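Local coordinates for protein Rho guanine nucleotide exchange factor 3 (Mus musculus, PDB 2Z0Q) that acts as a guanine nucleotide exchange factor for the small GTPases RhoA and RhoB, seen here as its DH-PH domain pair, at residues F249-Q252 and E253-V256; P275-V278 and K279-T282; S314-G318 and S319-T323; L326-D330 and T331-Q335; Q336-N339 and C340-A344. All coordinates share one frame; numbering follows the deposited sequence.

Contact 1: residues F249-Q252 and E253-V256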
loop_
_atom_site.group_PDB
_atom_site.type_symbol
_atom_site.label_atom_id
_atom_site.label_comp_id
_atom_site.label_asym_id
_atom_site.label_seq_id
_atom_site.Cartn_x
_atom_site.Cartn_y
_atom_site.Cartn_z
ATOM N N PHE A 249 5.009 -1.027 -14.980
ATOM C CA PHE A 249 3.906 -1.884 -14.556
ATOM C C PHE A 249 4.108 -3.326 -15.010
ATOM O O PHE A 249 4.193 -3.615 -16.213
ATOM C CB PHE A 249 2.591 -1.388 -15.189
ATOM C CG PHE A 249 2.196 0.003 -14.768
ATOM C CD1 PHE A 249 1.498 0.223 -13.579
ATOM C CD2 PHE A 249 2.534 1.098 -15.556
ATOM C CE1 PHE A 249 1.144 1.513 -13.184
ATOM C CE2 PHE A 249 2.190 2.364 -15.171
ATOM C CZ PHE A 249 1.483 2.589 -13.975
ATOM N N LEU A 250 4.167 -4.235 -14.043
ATOM C CA LEU A 250 4.262 -5.633 -14.359
ATOM C C LEU A 250 2.866 -6.268 -14.179
ATOM O O LEU A 250 2.444 -6.562 -13.058
ATOM C CB LEU A 250 5.252 -6.351 -13.421
ATOM C CG LEU A 250 5.293 -7.878 -13.667
ATOM C CD1 LEU A 250 5.813 -8.205 -15.086
ATOM C CD2 LEU A 250 6.169 -8.517 -12.616
ATOM N N PHE A 251 2.148 -6.439 -15.281
ATOM C CA PHE A 251 0.856 -7.125 -15.226
ATOM C C PHE A 251 1.256 -8.611 -15.305
ATOM O O PHE A 251 2.388 -8.925 -15.656
ATOM C CB PHE A 251 -0.017 -6.717 -16.420
ATOM C CG PHE A 251 -0.528 -5.298 -16.331
ATOM C CD1 PHE A 251 -1.611 -4.975 -15.500
ATOM C CD2 PHE A 251 0.073 -4.292 -17.075
ATOM C CE1 PHE A 251 -2.092 -3.658 -15.416
ATOM C CE2 PHE A 251 -0.385 -2.978 -17.004
ATOM C CZ PHE A 251 -1.480 -2.655 -16.168
ATOM N N GLN A 252 0.347 -9.540 -14.995
ATOM C CA GLN A 252 0.747 -10.941 -14.995
ATOM C C GLN A 252 1.470 -11.424 -16.241
ATOM O O GLN A 252 2.466 -12.147 -16.152
ATOM C CB GLN A 252 -0.465 -11.843 -14.766
ATOM C CG GLN A 252 -0.101 -13.313 -14.529
ATOM C CD GLN A 252 0.598 -13.515 -13.202
ATOM O OE1 GLN A 252 1.816 -13.389 -13.107
ATOM N NE2 GLN A 252 -0.186 -13.813 -12.153
ATOM N N GLU A 253 0.991 -11.007 -17.406
ATOM C CA GLU A 253 1.578 -11.479 -18.643
ATOM C C GLU A 253 2.298 -10.439 -19.495
ATOM O O GLU A 253 2.801 -10.774 -20.563
ATOM C CB GLU A 253 0.486 -12.152 -19.486
ATOM C CG GLU A 253 -0.161 -13.357 -18.772
ATOM C CD GLU A 253 -1.175 -14.052 -19.659
ATOM O OE1 GLU A 253 -0.776 -14.509 -20.746
ATOM O OE2 GLU A 253 -2.365 -14.123 -19.285
ATOM N N VAL A 254 2.360 -9.206 -19.012
ATOM C CA VAL A 254 2.998 -8.150 -19.805
ATOM C C VAL A 254 3.592 -7.018 -18.976
ATOM O O VAL A 254 3.005 -6.564 -17.986
ATOM C CB VAL A 254 1.983 -7.587 -20.874
ATOM C CG1 VAL A 254 0.797 -6.939 -20.167
ATOM C CG2 VAL A 254 2.685 -6.545 -21.833
ATOM N N LEU A 255 4.788 -6.568 -19.387
ATOM C CA LEU A 255 5.452 -5.455 -18.719
ATOM C C LEU A 255 5.163 -4.180 -19.527
ATOM O O LEU A 255 5.280 -4.169 -20.753
ATOM C CB LEU A 255 6.962 -5.699 -18.658
ATOM C CG LEU A 255 7.770 -4.638 -17.889
ATOM C CD1 LEU A 255 7.690 -4.932 -16.397
ATOM C CD2 LEU A 255 9.257 -4.657 -18.313
ATOM N N VAL A 256 4.767 -3.109 -18.845
ATOM C CA VAL A 256 4.448 -1.842 -19.530
ATOM C C VAL A 256 5.333 -0.759 -18.918
ATOM O O VAL A 256 5.357 -0.561 -17.700
ATOM C CB VAL A 256 2.942 -1.485 -19.375
ATOM C CG1 VAL A 256 2.625 -0.165 -20.180
ATOM C CG2 VAL A 256 2.109 -2.619 -19.915
#
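Phe251 carries its ring beside its own backbone N (chi1 -71°), which swings the ring edge along the neighbouring strand toward Val254 and Val256; on Val256, CG2 is likewise placed beside the backbone N and meets that edge in the ring plane. The closest touch there is Phe251 CE2 to Val256 CG2, 3.9 Å. Nearer the turn, CG1 of Val254 packs on Phe251 CB at 3.8 Å. Leu250 and Leu255 emerge from the other side of the hairpin, cross at about a right angle and touch through their CD1 methyls, 4.0 Å apart. Between the two sets of side chains the antiparallel strands 245-251 and 254-263 are tied by Phe249 N to Val256 O (2.8 Å) and Val256 N to Phe249 O (2.7 Å). Phe251 N adds a bond to Val254 O, 2.8 Å, whereas the return bond from Val254 N to Phe251 O is weak, as the chain turns tightly through Gln252 and Glu253. An alanine at Phe251 would take away the ring edge and is likely to open a gap beside Val256 CG2. Leu232 and Ile226 border the phenylalanine-valine face, while Cys340 and Ile341 of the C-terminal helix meet Leu250 on the other. The hairpin end thus pairs part of its backbone internally and the rest with the strands and chain alongside, while apolar side chains cover both faces.

Contact 2: residues P275-V278 and K279-T282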
loop_
_atom_site.group_PDB
_atom_site.type_symbol
_atom_site.label_atom_id
_atom_site.label_comp_id
_atom_site.label_asym_id
_atom_site.label_seq_id
_atom_site.Cartn_x
_atom_site.Cartn_y
_atom_site.Cartn_z
ATOM N N PRO A 275 4.670 -2.527 -25.307
ATOM C CA PRO A 275 4.686 -3.448 -24.163
ATOM C C PRO A 275 5.535 -4.694 -24.437
ATOM O O PRO A 275 5.616 -5.146 -25.580
ATOM C CB PRO A 275 3.202 -3.823 -23.997
ATOM C CG PRO A 275 2.466 -2.683 -24.606
ATOM C CD PRO A 275 3.302 -2.308 -25.808
ATOM N N ILE A 276 6.142 -5.245 -23.384
ATOM C CA ILE A 276 6.939 -6.458 -23.482
ATOM C C ILE A 276 6.216 -7.659 -22.833
ATOM O O ILE A 276 6.041 -7.708 -21.617
ATOM C CB ILE A 276 8.327 -6.273 -22.783
ATOM C CG1 ILE A 276 9.109 -5.155 -23.502
ATOM C CG2 ILE A 276 9.104 -7.606 -22.753
ATOM C CD1 ILE A 276 10.335 -4.740 -22.724
ATOM N N PRO A 277 5.796 -8.643 -23.642
ATOM C CA PRO A 277 5.110 -9.827 -23.092
ATOM C C PRO A 277 6.064 -10.517 -22.137
ATOM O O PRO A 277 7.256 -10.613 -22.432
ATOM C CB PRO A 277 4.826 -10.694 -24.333
ATOM C CG PRO A 277 4.787 -9.747 -25.456
ATOM C CD PRO A 277 5.872 -8.692 -25.101
ATOM N N VAL A 278 5.560 -10.986 -20.997
ATOM C CA VAL A 278 6.411 -11.639 -20.015
ATOM C C VAL A 278 7.073 -12.901 -20.585
ATOM O O VAL A 278 8.209 -13.193 -20.218
ATOM C CB VAL A 278 5.608 -11.959 -18.705
ATOM C CG1 VAL A 278 6.355 -12.941 -17.818
ATOM C CG2 VAL A 278 5.399 -10.627 -17.906
ATOM N N LYS A 279 6.402 -13.608 -21.500
ATOM C CA LYS A 279 6.995 -14.828 -22.093
ATOM C C LYS A 279 8.253 -14.500 -22.914
ATOM O O LYS A 279 9.079 -15.385 -23.159
ATOM C CB LYS A 279 6.007 -15.541 -23.028
ATOM C CG LYS A 279 5.590 -14.720 -24.232
ATOM C CD LYS A 279 4.883 -15.560 -25.319
ATOM C CE LYS A 279 4.673 -14.716 -26.602
ATOM N NZ LYS A 279 4.217 -15.551 -27.760
ATOM N N ASP A 280 8.373 -13.247 -23.352
ATOM C CA ASP A 280 9.527 -12.820 -24.157
ATOM C C ASP A 280 10.437 -11.837 -23.411
ATOM O O ASP A 280 11.282 -11.186 -24.020
ATOM C CB ASP A 280 9.066 -12.128 -25.436
ATOM C CG ASP A 280 8.077 -12.961 -26.240
ATOM O OD1 ASP A 280 8.354 -14.155 -26.472
ATOM O OD2 ASP A 280 7.033 -12.397 -26.644
ATOM N N LEU A 281 10.264 -11.704 -22.108
ATOM C CA LEU A 281 11.060 -10.726 -21.360
ATOM C C LEU A 281 12.337 -11.379 -20.811
ATOM O O LEU A 281 12.270 -12.301 -20.003
ATOM C CB LEU A 281 10.193 -10.158 -20.223
ATOM C CG LEU A 281 10.653 -9.000 -19.323
ATOM C CD1 LEU A 281 9.545 -8.636 -18.322
ATOM C CD2 LEU A 281 11.909 -9.442 -18.564
ATOM N N THR A 282 13.496 -10.897 -21.248
ATOM C CA THR A 282 14.770 -11.435 -20.755
ATOM C C THR A 282 15.229 -10.485 -19.621
ATOM O O THR A 282 15.380 -9.282 -19.833
ATOM C CB THR A 282 15.824 -11.444 -21.875
ATOM O OG1 THR A 282 15.401 -12.321 -22.940
ATOM C CG2 THR A 282 17.170 -11.921 -21.320
#
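Past the short strand 276-277 the backbone bends through Val278 and Lys279, both with helical torsions, in a single 3-10-like turn that carries the chain toward strand 282-285. Asp280 N bonds Pro277 O at 3.0 Å and Leu281 N bonds Val278 O at 3.2 Å; both donors stand above the carbonyl plane, in keeping with the tight curl. On one side of the bend, CG2 of Ile276 lies 3.8 Å from Leu281 CB, the two side chains crossing at about a right angle. The Pro277 ring passes obliquely by the Asp280 carboxylate, whose OD2 comes 3.6 Å from Pro277 CB, and the ring of Phe315 packs against both residues. Lys345 NZ, from the C-terminal helix, hydrogen-bonds the carbonyls of Val278 and Leu281. Consecutive i to i+3 bonds of this kind are characteristic of a 3-10 turn, which here connects two strands of the PH-domain sheet.

Contact 3: residues S314-G318 and S319-T323. With SO4 (sulfate ion), chain D.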
loop_
_atom_site.group_PDB
_atom_site.type_symbol
_atom_site.label_atom_id
_atom_site.label_comp_id
_atom_site.label_asym_id
_atom_site.label_seq_id
_atom_site.Cartn_x
_atom_site.Cartn_y
_atom_site.Cartn_z
ATOM N N SER A 314 15.212 -6.885 -21.510
ATOM C CA SER A 314 15.325 -6.746 -22.962
ATOM C C SER A 314 14.269 -7.613 -23.666
ATOM O O SER A 314 13.722 -8.584 -23.110
ATOM C CB SER A 314 16.762 -7.079 -23.408
ATOM O OG SER A 314 17.007 -8.457 -23.350
ATOM N N PHE A 315 13.970 -7.223 -24.883
ATOM C CA PHE A 315 12.936 -7.844 -25.676
ATOM C C PHE A 315 13.380 -7.892 -27.133
ATOM O O PHE A 315 13.679 -6.866 -27.769
ATOM C CB PHE A 315 11.678 -6.986 -25.495
ATOM C CG PHE A 315 10.530 -7.360 -26.377
ATOM C CD1 PHE A 315 10.170 -8.684 -26.540
ATOM C CD2 PHE A 315 9.728 -6.357 -26.946
ATOM C CE1 PHE A 315 9.008 -9.028 -27.261
ATOM C CE2 PHE A 315 8.567 -6.690 -27.662
ATOM C CZ PHE A 315 8.212 -8.037 -27.814
ATOM N N LYS A 316 13.410 -9.105 -27.663
ATOM C CA LYS A 316 13.808 -9.317 -29.042
ATOM C C LYS A 316 12.536 -9.210 -29.874
ATOM O O LYS A 316 11.612 -9.988 -29.684
ATOM C CB LYS A 316 14.468 -10.705 -29.161
ATOM C CG LYS A 316 15.099 -10.883 -30.479
ATOM C CD LYS A 316 15.789 -12.215 -30.676
ATOM C CE LYS A 316 16.263 -12.238 -32.127
ATOM N NZ LYS A 316 16.624 -13.592 -32.478
ATOM N N ASN A 317 12.502 -8.254 -30.806
ATOM C CA ASN A 317 11.292 -8.008 -31.606
ATOM C C ASN A 317 11.699 -7.359 -32.925
ATOM O O ASN A 317 11.165 -6.323 -33.312
ATOM C CB ASN A 317 10.362 -7.061 -30.798
ATOM C CG ASN A 317 8.931 -7.035 -31.309
ATOM O OD1 ASN A 317 8.426 -8.029 -31.806
ATOM N ND2 ASN A 317 8.256 -5.884 -31.149
ATOM N N GLY A 318 12.676 -7.965 -33.594
ATOM C CA GLY A 318 13.158 -7.423 -34.851
ATOM C C GLY A 318 13.628 -5.977 -34.779
ATOM O O GLY A 318 14.454 -5.614 -33.914
ATOM N N SER A 319 13.100 -5.152 -35.692
ATOM C CA SER A 319 13.452 -3.743 -35.788
ATOM C C SER A 319 12.985 -2.989 -34.558
ATOM O O SER A 319 13.478 -1.905 -34.268
ATOM C CB SER A 319 12.836 -3.083 -37.058
ATOM O OG SER A 319 11.403 -3.034 -37.029
ATOM N N GLN A 320 12.030 -3.558 -33.839
ATOM C CA GLN A 320 11.505 -2.897 -32.660
ATOM C C GLN A 320 12.078 -3.510 -31.357
ATOM O O GLN A 320 11.513 -3.312 -30.297
ATOM C CB GLN A 320 9.972 -2.999 -32.654
ATOM C CG GLN A 320 9.242 -2.333 -33.835
ATOM C CD GLN A 320 9.261 -0.797 -33.772
ATOM O OE1 GLN A 320 10.261 -0.151 -34.134
ATOM N NE2 GLN A 320 8.157 -0.209 -33.301
ATOM N N SER A 321 13.184 -4.240 -31.437
ATOM C CA SER A 321 13.778 -4.829 -30.211
ATOM C C SER A 321 14.080 -3.713 -29.222
ATOM O O SER A 321 14.319 -2.582 -29.623
ATOM C CB SER A 321 15.063 -5.570 -30.534
ATOM O OG SER A 321 14.802 -6.694 -31.313
ATOM N N GLN A 322 14.078 -4.051 -27.939
ATOM C CA GLN A 322 14.281 -3.048 -26.903
ATOM C C GLN A 322 15.222 -3.566 -25.842
ATOM O O GLN A 322 15.343 -4.771 -25.639
ATOM C CB GLN A 322 12.969 -2.765 -26.142
ATOM C CG GLN A 322 11.820 -2.149 -26.863
ATOM C CD GLN A 322 10.575 -2.140 -25.976
ATOM O OE1 GLN A 322 10.657 -1.806 -24.793
ATOM N NE2 GLN A 322 9.426 -2.515 -26.543
ATOM N N THR A 323 15.866 -2.629 -25.165
ATOM C CA THR A 323 16.648 -2.998 -24.007
ATOM C C THR A 323 16.553 -1.819 -23.028
ATOM O O THR A 323 16.645 -0.674 -23.430
ATOM C CB THR A 323 18.119 -3.357 -24.341
ATOM O OG1 THR A 323 18.720 -3.937 -23.164
ATOM C CG2 THR A 323 18.938 -2.144 -24.833
HETATM S S SO4 D . 15.135 0.860 -26.987
HETATM O O1 SO4 D . 14.704 0.979 -28.427
HETATM O O2 SO4 D . 15.610 2.206 -26.537
HETATM O O3 SO4 D . 13.958 0.497 -26.160
HETATM O O4 SO4 D . 16.206 -0.161 -26.813
HETATM O O HOH W 1 9.065 -3.251 -29.327
#
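Gly318 O is gripped twice by Ser321, which reaches it with OG at 2.8 Å and with its backbone N at 3.1 Å, both from the same face of the carbonyl plane. The serine OG also accepts from Asn317 N at 2.8 Å in an almost straight bond (178°), so one hydroxyl links two backbone groups across the turn. That position follows from chi1 of -67°, which sets OG anti to the carbonyl carbon of Ser321. A further bond, Gln320 N to Asn317 O, closes the loop, and the positive phi of Gly318 suits glycine. Where the strands 310-315 and 322-327 begin to pair, Phe315 and Gln322 exchange backbone bonds, the shorter running from Gln322 N to Phe315 O at 2.8 Å. Their side chains lie on the same face of the sheet: Gln322 NE2 approaches the ring edge in plane, 3.9 Å from Phe315 CD2, with amide and ring planes 85° apart. CB of Asn317 covers one face of that ring, offset toward the rim. The Gln322 amide is held by His324 at OE1 and by Gln274 O at NE2; a water joins NE2 to Gln320 O. A sulfate, probably from the crystallisation liquor, accepts from Thr323 N (3.0 Å) and from Arg273. At this solvent-facing hairpin end, hydrogen bonding to backbone groups gives the turn its shape, while hydrophobic packing is confined largely to the Phe315 side.

Contact 4: residues L326-D330 and T331-Q335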
loop_
_atom_site.group_PDB
_atom_site.type_symbol
_atom_site.label_atom_id
_atom_site.label_comp_id
_atom_site.label_asym_id
_atom_site.label_seq_id
_atom_site.Cartn_x
_atom_site.Cartn_y
_atom_site.Cartn_z
ATOM N N LEU A 326 17.379 -0.391 -15.805
ATOM C CA LEU A 326 16.481 0.293 -14.884
ATOM C C LEU A 326 17.042 0.267 -13.462
ATOM O O LEU A 326 17.532 -0.764 -13.034
ATOM C CB LEU A 326 15.120 -0.431 -14.929
ATOM C CG LEU A 326 14.419 -0.500 -16.289
ATOM C CD1 LEU A 326 13.130 -1.333 -16.182
ATOM C CD2 LEU A 326 14.067 0.934 -16.742
ATOM N N GLN A 327 16.910 1.377 -12.742
ATOM C CA GLN A 327 17.447 1.505 -11.386
ATOM C C GLN A 327 16.343 1.569 -10.350
ATOM O O GLN A 327 15.456 2.420 -10.451
ATOM C CB GLN A 327 18.304 2.776 -11.248
ATOM C CG GLN A 327 18.915 2.927 -9.844
ATOM C CD GLN A 327 19.717 4.202 -9.705
ATOM O OE1 GLN A 327 19.205 5.285 -9.995
ATOM N NE2 GLN A 327 20.967 4.090 -9.261
ATOM N N ALA A 328 16.397 0.647 -9.383
ATOM C CA ALA A 328 15.406 0.594 -8.306
ATOM C C ALA A 328 15.773 1.603 -7.237
ATOM O O ALA A 328 16.864 2.171 -7.231
ATOM C CB ALA A 328 15.327 -0.821 -7.707
ATOM N N ASN A 329 14.846 1.803 -6.303
ATOM C CA ASN A 329 15.003 2.789 -5.258
ATOM C C ASN A 329 16.066 2.469 -4.209
ATOM O O ASN A 329 16.682 3.379 -3.659
ATOM C CB ASN A 329 13.612 3.023 -4.638
ATOM C CG ASN A 329 12.539 3.320 -5.710
ATOM O OD1 ASN A 329 11.441 2.754 -5.678
ATOM N ND2 ASN A 329 12.859 4.212 -6.661
ATOM N N ASP A 330 16.288 1.183 -3.951
ATOM C CA ASP A 330 17.288 0.723 -2.985
ATOM C C ASP A 330 17.502 -0.780 -3.217
ATOM O O ASP A 330 16.861 -1.388 -4.080
ATOM C CB ASP A 330 16.800 0.940 -1.540
ATOM C CG ASP A 330 15.390 0.434 -1.336
ATOM O OD1 ASP A 330 15.092 -0.688 -1.752
ATOM O OD2 ASP A 330 14.557 1.162 -0.753
ATOM N N THR A 331 18.385 -1.386 -2.432
ATOM C CA THR A 331 18.660 -2.810 -2.590
ATOM C C THR A 331 17.419 -3.664 -2.435
ATOM O O THR A 331 17.201 -4.590 -3.185
ATOM C CB THR A 331 19.738 -3.296 -1.592
ATOM O OG1 THR A 331 20.910 -2.480 -1.720
ATOM C CG2 THR A 331 20.113 -4.722 -1.894
ATOM N N PHE A 332 16.583 -3.352 -1.460
ATOM C CA PHE A 332 15.372 -4.127 -1.248
ATOM C C PHE A 332 14.389 -4.036 -2.418
ATOM O O PHE A 332 13.829 -5.048 -2.863
ATOM C CB PHE A 332 14.702 -3.646 0.057
ATOM C CG PHE A 332 13.366 -4.262 0.318
ATOM C CD1 PHE A 332 13.243 -5.625 0.566
ATOM C CD2 PHE A 332 12.222 -3.478 0.310
ATOM C CE1 PHE A 332 12.002 -6.209 0.797
ATOM C CE2 PHE A 332 10.983 -4.032 0.535
ATOM C CZ PHE A 332 10.864 -5.414 0.782
ATOM N N ASN A 333 14.193 -2.821 -2.929
ATOM C CA ASN A 333 13.278 -2.630 -4.056
ATOM C C ASN A 333 13.796 -3.353 -5.311
ATOM O O ASN A 333 13.010 -3.858 -6.100
ATOM C CB ASN A 333 13.096 -1.130 -4.362
ATOM C CG ASN A 333 11.962 -0.860 -5.363
ATOM O OD1 ASN A 333 10.846 -1.385 -5.224
ATOM N ND2 ASN A 333 12.238 -0.037 -6.370
ATOM N N LYS A 334 15.114 -3.377 -5.500
ATOM C CA LYS A 334 15.666 -4.079 -6.668
ATOM C C LYS A 334 15.346 -5.570 -6.569
ATOM O O LYS A 334 14.872 -6.184 -7.530
ATOM C CB LYS A 334 17.184 -3.882 -6.781
ATOM C CG LYS A 334 17.795 -4.906 -7.804
ATOM C CD LYS A 334 19.216 -4.524 -8.219
ATOM C CE LYS A 334 19.945 -5.758 -8.826
ATOM N NZ LYS A 334 21.293 -5.347 -9.328
ATOM N N GLN A 335 15.562 -6.167 -5.389
ATOM C CA GLN A 335 15.239 -7.586 -5.238
ATOM C C GLN A 335 13.746 -7.859 -5.474
ATOM O O GLN A 335 13.409 -8.859 -6.090
ATOM C CB GLN A 335 15.663 -8.112 -3.833
ATOM C CG GLN A 335 15.647 -9.655 -3.720
ATOM C CD GLN A 335 16.643 -10.327 -4.666
ATOM O OE1 GLN A 335 17.811 -9.933 -4.722
ATOM N NE2 GLN A 335 16.190 -11.341 -5.394
#
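Two hydrogen bonds at the start of helix 331-345 end on Asp330, the N-cap residue. Its OD1 accepts from Asn333 N at 2.6 Å, the N-H aimed closely at the oxygen (166°) and meeting it nearly in line with the C-O bond. Chi1 of 48° folds the carboxylate between the backbone N and carbonyl carbon of Asp330, turning it back over the first helical turn. Phe332 CB also comes near this cap, a carbon-oxygen approach of 3.5 Å to Asp330 OD1. The main-chain oxygen of Asp330 takes the first i to i+4 bond of the helix, from Lys334 N, at 3.0 Å. A lysine in place of Asp330 would probably leave Asn333 N without its capping acceptor and put a positive charge where the helix dipole favours a negative one. Among the nonpolar contacts, Ala328 presses its methyl on the helix backbone: its CB is 3.4 Å from Lys334 CA, tighter than usual van der Waals contact, and 3.7 Å from Lys334 CB. Charge pairing lies at the far end of Lys334, whose extended chain carries NZ to Asp285 in a salt bridge and to the carbonyl of Phe310 in a hydrogen bond. Together these interactions form an aspartate N-cap at the junction where the last PH-domain strand, 322-327, gives way to the C-terminal helix that is a hallmark of the PH fold.

Contact 5: residues Q336-N339 and C340-A344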
loop_
_atom_site.group_PDB
_atom_site.type_symbol
_atom_site.label_atom_id
_atom_site.label_comp_id
_atom_site.label_asym_id
_atom_site.label_seq_id
_atom_site.Cartn_x
_atom_site.Cartn_y
_atom_site.Cartn_z
ATOM N N GLN A 336 12.872 -6.970 -4.980
ATOM C CA GLN A 336 11.419 -7.107 -5.156
ATOM C C GLN A 336 11.082 -7.203 -6.643
ATOM O O GLN A 336 10.314 -8.051 -7.068
ATOM C CB GLN A 336 10.691 -5.897 -4.548
ATOM C CG GLN A 336 10.919 -5.670 -3.029
ATOM C CD GLN A 336 10.129 -4.460 -2.493
ATOM O OE1 GLN A 336 10.360 -3.302 -2.898
ATOM N NE2 GLN A 336 9.180 -4.730 -1.577
ATOM N N TRP A 337 11.664 -6.304 -7.434
ATOM C CA TRP A 337 11.466 -6.329 -8.885
ATOM C C TRP A 337 11.975 -7.623 -9.500
ATOM O O TRP A 337 11.299 -8.245 -10.308
ATOM C CB TRP A 337 12.154 -5.127 -9.540
ATOM C CG TRP A 337 11.268 -3.917 -9.592
ATOM C CD1 TRP A 337 11.319 -2.810 -8.792
ATOM C CD2 TRP A 337 10.166 -3.719 -10.481
ATOM N NE1 TRP A 337 10.308 -1.931 -9.140
ATOM C CE2 TRP A 337 9.593 -2.467 -10.169
ATOM C CE3 TRP A 337 9.611 -4.476 -11.513
ATOM C CZ2 TRP A 337 8.482 -1.964 -10.859
ATOM C CZ3 TRP A 337 8.508 -3.978 -12.195
ATOM C CH2 TRP A 337 7.961 -2.730 -11.861
ATOM N N LEU A 338 13.194 -8.022 -9.144
ATOM C CA LEU A 338 13.713 -9.279 -9.675
ATOM C C LEU A 338 12.784 -10.453 -9.298
ATOM O O LEU A 338 12.423 -11.272 -10.151
ATOM C CB LEU A 338 15.134 -9.535 -9.118
ATOM C CG LEU A 338 16.251 -8.575 -9.512
ATOM C CD1 LEU A 338 17.598 -9.142 -8.990
ATOM C CD2 LEU A 338 16.321 -8.444 -11.023
ATOM N N ASN A 339 12.385 -10.525 -8.019
ATOM C CA ASN A 339 11.504 -11.622 -7.572
ATOM C C ASN A 339 10.182 -11.634 -8.354
ATOM O O ASN A 339 9.777 -12.668 -8.872
ATOM C CB ASN A 339 11.183 -11.509 -6.067
ATOM C CG ASN A 339 12.411 -11.610 -5.174
ATOM O OD1 ASN A 339 13.475 -12.094 -5.579
ATOM N ND2 ASN A 339 12.258 -11.167 -3.922
ATOM N N CYS A 340 9.519 -10.473 -8.470
ATOM C CA CYS A 340 8.237 -10.421 -9.186
ATOM C C CYS A 340 8.313 -10.764 -10.660
ATOM O O CYS A 340 7.463 -11.457 -11.182
ATOM C CB CYS A 340 7.574 -9.052 -9.014
ATOM S SG CYS A 340 7.022 -8.762 -7.332
ATOM N N ILE A 341 9.327 -10.256 -11.355
ATOM C CA ILE A 341 9.446 -10.589 -12.745
ATOM C C ILE A 341 9.723 -12.104 -12.907
ATOM O O ILE A 341 9.139 -12.771 -13.748
ATOM C CB ILE A 341 10.579 -9.777 -13.407
ATOM C CG1 ILE A 341 10.218 -8.281 -13.358
ATOM C CG2 ILE A 341 10.786 -10.252 -14.884
ATOM C CD1 ILE A 341 11.322 -7.383 -13.887
ATOM N N ARG A 342 10.636 -12.641 -12.118
ATOM C CA ARG A 342 10.916 -14.075 -12.229
ATOM C C ARG A 342 9.672 -14.924 -11.903
ATOM O O ARG A 342 9.411 -15.920 -12.571
ATOM C CB ARG A 342 12.086 -14.469 -11.314
ATOM C CG ARG A 342 13.422 -13.919 -11.802
ATOM C CD ARG A 342 14.506 -14.010 -10.781
ATOM N NE ARG A 342 15.787 -13.569 -11.329
ATOM C CZ ARG A 342 16.776 -13.078 -10.603
ATOM N NH1 ARG A 342 16.638 -12.950 -9.289
ATOM N NH2 ARG A 342 17.914 -12.731 -11.186
ATOM N N GLN A 343 8.901 -14.494 -10.909
ATOM C CA GLN A 343 7.707 -15.222 -10.499
ATOM C C GLN A 343 6.668 -15.185 -11.604
ATOM O O GLN A 343 6.061 -16.204 -11.930
ATOM C CB GLN A 343 7.163 -14.649 -9.185
ATOM C CG GLN A 343 5.890 -15.352 -8.685
ATOM C CD GLN A 343 6.151 -16.831 -8.332
ATOM O OE1 GLN A 343 6.935 -17.134 -7.422
ATOM N NE2 GLN A 343 5.513 -17.746 -9.066
ATOM N N ALA A 344 6.480 -14.010 -12.223
ATOM C CA ALA A 344 5.536 -13.924 -13.331
ATOM C C ALA A 344 5.996 -14.809 -14.504
ATOM O O ALA A 344 5.176 -15.464 -15.155
ATOM C CB ALA A 344 5.363 -12.437 -13.785
HETATM O O HOH W 2 14.653 -14.183 -7.389
#
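Leu338 and Arg342, one turn apart, lie side by side and point the same way. The guanidinium places one face over Leu338 CB, with NH1 of Arg342 3.7 Å from that carbon; chi1 of -70° and an extended chain from CG to NE carry the group back along the helix to the leucine. NH1 is also bridged to Asn339 OD1 by a water lying in the guanidinium plane and 3.0 Å from that nitrogen, while the same asparagine oxygen accepts from Gln335 NE2. Trp337 and Ile341 are set obliquely: the isoleucine sends CD1 to the edge of the indole, 4.1 Å from Trp337 CE3. Ile341 CG1 lies beside its own backbone N (chi1 -64°), and so packs close over the carbonyl of Trp337, 3.2 Å from its O. CB of Cys340 rests beside Gln336 O. Regular i to i+4 backbone bonds hold these pairs in step, among them Ile341 N to Trp337 O (3.0 Å) and Arg342 N to Leu338 O. Trp337 meets Cys234, Leu238 and Val248, and Ile341 meets Leu281 and Leu283, while Asn339 and Gln343 are exposed. This division of an amphipathic helix, with tryptophan and aliphatic residues turned to the strands, is typical of the C-terminal helix of a PH domain, which packs across one end of the curled sheet.

All five contacts belong to the PH domain, yet they differ in depth. Contact 1 is buried, contacts 2 and 5 are partly so, and contacts 3 and 4 lie at the surface. Contacts 1 and 2 touch through neighbouring strands, joined by backbone pairing and by packing of Val254 on Pro275; contact 5 packs on both from the helix side. Contacts 3 and 4 share strand 322-327 at its two ends, their centres about 24 Å apart, and contacts 4 and 5 share the final helix. Apolar side chains dominate inside, in contact 1, whereas hydroxyl and carboxylate groups shape the exposed turn of contact 3 and the helix start of contact 4.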